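Hypothetical protein ydiI (Escherichia coli, PDB 1VH5) hydrolyses 1,4-dihydroxy-2-naphthoyl-CoA to 1,4-dihydroxy-2-naphthoate and CoA in menaquinone biosynthesis, and also cleaves a wide range of other acyl-CoA thioesters. Local coordinates at residues P43-S46 and R47-Q50; L63-S66 and I67-A71. All coordinates share one frame; numbering follows the deposited sequence. Where two conformers were deposited one is given.

Contact 1: P43-S46 and R47-Q50; sequences PVDS and RTKQ
T48 and D45 hold the two halves of this tight bend together: T48 engages D45 through both its hydroxyl and its backbone N, and D45 replies with its backbone N and O. The hydroxyl T48 OG1 is used twice: it donates to P43 O at 2.7 Å, tilted 25° from that carbonyl's plane, and it accepts a nearly straight bond from D45 N at 3.0 Å. A first torsion of 63° sets OG1 between the backbone N and the carbonyl carbon of T48, which turns the oxygen back onto the preceding chain.

T48 N donates to D45 O at 2.9 Å and closes a type I beta turn over S46 and R47, while K49 N adds a weak bond to the same oxygen. The D45 carboxylate bends over this turn: R47 N reaches D45 OD2 at 3.0 Å from above the carboxylate plane, forming an Asx turn. Aliphatic carbons of K49 cover the shared acceptor, with K49 CG 3.2 Å from D45 O; farther along the extended chain, K49 CE meets V44 CG1 at 4.0 Å where the two side chains cross at about a right angle.

The guanidinium group of R47 leads away from the turn to F25 of its own chain, hydrogen-bonding its carbonyl through NH2 and making a cation-pi contact with its ring, whereas F25 of the second subunit packs against S46 and R47. The bend follows strand 38-43 directly: P43 and V44 lie against R99 and V100 of strand 99-106, and T48 is backbone-bonded to H56, just ahead of helix 57-74.

Contact 2: L63-S66 and I67-A71; sequences LAES and IGSVA
The central helix of the hotdog fold, residues 57-74, carries E65, inferred to be the nucleophile or proton acceptor of the thioesterase, and this contact covers the helical turns on which it sits. One turn on from E65, S69 doubles the usual helical bond: S69 N donates to E65 O at 2.9 Å, and S69 OG, in the conformer described of two deposited, donates to the same oxygen at 2.7 Å. The two donors approach E65 O from opposite faces of its carbonyl plane. With OG beside its own backbone N (chi1 -62°), S69 folds the hydroxyl back toward the preceding turn.

In that same conformer a water joins the side chains of the pair, donating to E65 OE2 at 3.0 Å and to S69 OG at 2.8 Å. The glutamate leaves the helix with CG anti to its backbone N, then bends at chi2 (147°); its other oxygen, OE1, is hydrogen-bonded to NE2 of H91 of the second subunit. The hotdog dimer thus brings this carboxylate against a substrate-binding residue of the partner chain, and S66 OG, bonded to V62 O, also meets NE2 of H56 from that chain.

Another side of the helix is apolar and is wrapped by the sheet. There L63 and I67 lie side by side and point the same way, L63 CD1 touching I67 CD1 at 3.8 Å, while I67 CG1 passes 3.3 Å from L63 O. M42 of strand 38-43 and V100 of strand 99-106 pack on L63; L38 and A40 of the former and C104 of the latter pack on I67.

From the N terminus, the chain runs along strand 38-43 into contact 1, which closes a short turn as the strand ends; only afterwards does it enter helix 57-74, where contact 2 spans successive helical turns. The contacts are therefore in series, neither enclosing nor crossing the other. The centres of contact 1 and contact 2 are about 18 Å apart, and the nearest atoms of contacts 1 and 2 about 7 Å, without touching. Strands 38-43 and 99-106 link them, since both strands pack against the helix in contact 2 and strand 99-106 also flanks the bend of contact 1. Each contact meets the second subunit, residues 43-50 from the periphery of the chain and residues 63-71 from close to its centre.

Contact 1: P43-S46 and R47-Q50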
loop_
_atom_site.group_PDB
_atom_site.type_symbol
_atom_site.label_atom_id
_atom_site.label_comp_id
_atom_site.label_asym_id
_atom_site.label_seq_id
_atom_site.Cartn_x
_atom_site.Cartn_y
_atom_site.Cartn_z
ATOM N N PRO A 43 -6.086 10.545 -7.267
ATOM C CA PRO A 43 -6.692 10.193 -8.553
ATOM C C PRO A 43 -6.579 8.695 -8.800
ATOM O O PRO A 43 -5.652 8.032 -8.286
ATOM C CB PRO A 43 -5.804 10.944 -9.567
ATOM C CG PRO A 43 -4.454 10.976 -8.923
ATOM C CD PRO A 43 -4.767 11.167 -7.442
ATOM N N VAL A 44 -7.536 8.185 -9.561
ATOM C CA VAL A 44 -7.484 6.849 -10.142
ATOM C C VAL A 44 -6.950 7.105 -11.554
ATOM O O VAL A 44 -7.675 7.540 -12.440
ATOM C CB VAL A 44 -8.863 6.135 -10.156
ATOM C CG1 VAL A 44 -8.720 4.717 -10.703
ATOM C CG2 VAL A 44 -9.519 6.122 -8.766
ATOM N N ASP A 45 -5.658 6.945 -11.721
ATOM C CA ASP A 45 -4.997 7.281 -12.999
ATOM C C ASP A 45 -3.842 6.312 -13.280
ATOM O O ASP A 45 -3.627 5.312 -12.572
ATOM C CB ASP A 45 -4.554 8.759 -13.022
ATOM C CG ASP A 45 -3.375 9.054 -12.129
ATOM O OD1 ASP A 45 -2.973 10.238 -12.100
ATOM O OD2 ASP A 45 -2.781 8.211 -11.446
ATOM N N SER A 46 -3.051 6.598 -14.291
ATOM C CA SER A 46 -2.032 5.670 -14.702
ATOM C C SER A 46 -1.023 5.358 -13.594
ATOM O O SER A 46 -0.393 4.290 -13.635
ATOM C CB SER A 46 -1.351 6.147 -15.996
ATOM O OG SER A 46 -0.619 7.319 -15.771
ATOM N N ARG A 47 -0.851 6.263 -12.624
ATOM C CA ARG A 47 0.130 6.066 -11.557
ATOM C C ARG A 47 -0.427 5.257 -10.405
ATOM O O ARG A 47 0.328 4.818 -9.551
ATOM C CB ARG A 47 0.682 7.396 -11.032
ATOM C CG ARG A 47 1.539 8.114 -12.068
ATOM C CD ARG A 47 2.054 9.470 -11.598
ATOM N NE ARG A 47 2.878 10.122 -12.624
ATOM C CZ ARG A 47 3.593 11.227 -12.431
ATOM N NH1 ARG A 47 4.304 11.725 -13.447
ATOM N NH2 ARG A 47 3.630 11.822 -11.242
ATOM N N THR A 48 -1.751 5.119 -10.363
ATOM C CA THR A 48 -2.405 4.378 -9.278
ATOM C C THR A 48 -3.271 3.195 -9.736
ATOM O O THR A 48 -3.932 2.544 -8.927
ATOM C CB THR A 48 -3.262 5.310 -8.438
ATOM O OG1 THR A 48 -4.311 5.863 -9.263
ATOM C CG2 THR A 48 -2.475 6.511 -7.834
ATOM N N LYS A 49 -3.241 2.891 -11.030
ATOM C CA LYS A 49 -3.963 1.741 -11.572
ATOM C C LYS A 49 -3.131 0.484 -11.611
ATOM O O LYS A 49 -1.928 0.532 -11.811
ATOM C CB LYS A 49 -4.503 2.047 -12.991
ATOM C CG LYS A 49 -5.728 2.961 -12.966
ATOM C CD LYS A 49 -6.010 3.558 -14.370
ATOM C CE LYS A 49 -7.343 4.286 -14.434
ATOM N NZ LYS A 49 -7.615 4.769 -15.824
ATOM N N GLN A 50 -3.821 -0.650 -11.500
ATOM C CA GLN A 50 -3.187 -1.949 -11.778
ATOM C C GLN A 50 -3.329 -2.226 -13.289
ATOM O O GLN A 50 -3.940 -1.417 -14.002
ATOM C CB GLN A 50 -3.708 -3.091 -10.875
ATOM C CG GLN A 50 -5.155 -3.014 -10.443
ATOM C CD GLN A 50 -6.079 -3.583 -11.479
ATOM O OE1 GLN A 50 -6.087 -3.145 -12.640
ATOM N NE2 GLN A 50 -6.862 -4.589 -11.074
#

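Contact 2: L63-S66 and I67-A71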
loop_
_atom_site.group_PDB
_atom_site.type_symbol
_atom_site.label_atom_id
_atom_site.label_comp_id
_atom_site.label_asym_id
_atom_site.label_seq_id
_atom_site.Cartn_x
_atom_site.Cartn_y
_atom_site.Cartn_z
ATOM N N LEU A 63 -2.668 5.701 0.181
ATOM C CA LEU A 63 -3.528 6.806 0.601
ATOM C C LEU A 63 -3.820 6.694 2.112
ATOM O O LEU A 63 -3.635 7.680 2.883
ATOM C CB LEU A 63 -4.805 6.872 -0.250
ATOM C CG LEU A 63 -5.820 7.958 0.174
ATOM C CD1 LEU A 63 -5.222 9.368 0.038
ATOM C CD2 LEU A 63 -7.076 7.824 -0.674
ATOM N N ALA A 64 -4.229 5.501 2.564
ATOM C CA ALA A 64 -4.577 5.304 3.973
ATOM C C ALA A 64 -3.381 5.593 4.862
ATOM O O ALA A 64 -3.523 6.278 5.896
ATOM C CB ALA A 64 -5.080 3.880 4.216
ATOM N N GLU A 65 -2.199 5.066 4.521
ATOM C CA GLU A 65 -1.044 5.256 5.383
ATOM C C GLU A 65 -0.596 6.712 5.346
ATOM O O GLU A 65 -0.126 7.238 6.360
ATOM C CB GLU A 65 0.115 4.309 4.993
ATOM C CG GLU A 65 1.290 4.421 5.967
ATOM C CD GLU A 65 2.057 3.146 6.196
ATOM O OE1 GLU A 65 1.547 2.034 5.891
ATOM O OE2 GLU A 65 3.190 3.300 6.675
ATOM N N SER A 66 -0.688 7.372 4.186
ATOM C CA SER A 66 -0.273 8.790 4.097
ATOM C C SER A 66 -1.122 9.669 5.001
ATOM O O SER A 66 -0.606 10.588 5.634
ATOM C CB SER A 66 -0.433 9.276 2.662
ATOM O OG SER A 66 0.464 8.604 1.779
ATOM N N ILE A 67 -2.422 9.404 5.053
ATOM C CA ILE A 67 -3.348 10.189 5.888
ATOM C C ILE A 67 -3.152 9.848 7.349
ATOM O O ILE A 67 -2.974 10.737 8.187
ATOM C CB ILE A 67 -4.836 9.974 5.522
ATOM C CG1 ILE A 67 -5.120 10.371 4.066
ATOM C CG2 ILE A 67 -5.720 10.855 6.415
ATOM C CD1 ILE A 67 -6.444 9.851 3.571
ATOM N N GLY A 68 -3.144 8.551 7.671
ATOM C CA GLY A 68 -3.004 8.132 9.064
ATOM C C GLY A 68 -1.687 8.573 9.686
ATOM O O GLY A 68 -1.640 8.909 10.871
ATOM N N SER A 69 -0.597 8.504 8.925
ATOM C CA SER A 69 0.700 8.917 9.485
ATOM C C SER A 69 0.729 10.388 9.869
ATOM O O SER A 69 1.255 10.735 10.925
ATOM C CB SER A 69 1.818 8.706 8.454
ATOM O OG SER A 69 1.944 7.341 8.105
ATOM N N VAL A 70 0.184 11.262 9.017
ATOM C CA VAL A 70 0.147 12.688 9.337
ATOM C C VAL A 70 -0.856 12.934 10.464
ATOM O O VAL A 70 -0.550 13.679 11.380
ATOM C CB VAL A 70 -0.449 13.480 8.096
ATOM C CG1 VAL A 70 -0.938 14.890 8.497
ATOM C CG2 VAL A 70 0.520 13.558 6.945
ATOM N N ALA A 71 -2.009 12.257 10.459
ATOM C CA ALA A 71 -2.973 12.440 11.563
ATOM C C ALA A 71 -2.320 12.067 12.882
ATOM O O ALA A 71 -2.452 12.782 13.903
ATOM C CB ALA A 71 -4.229 11.603 11.325
HETATM O O HOH W 1 3.296 5.098 9.032
#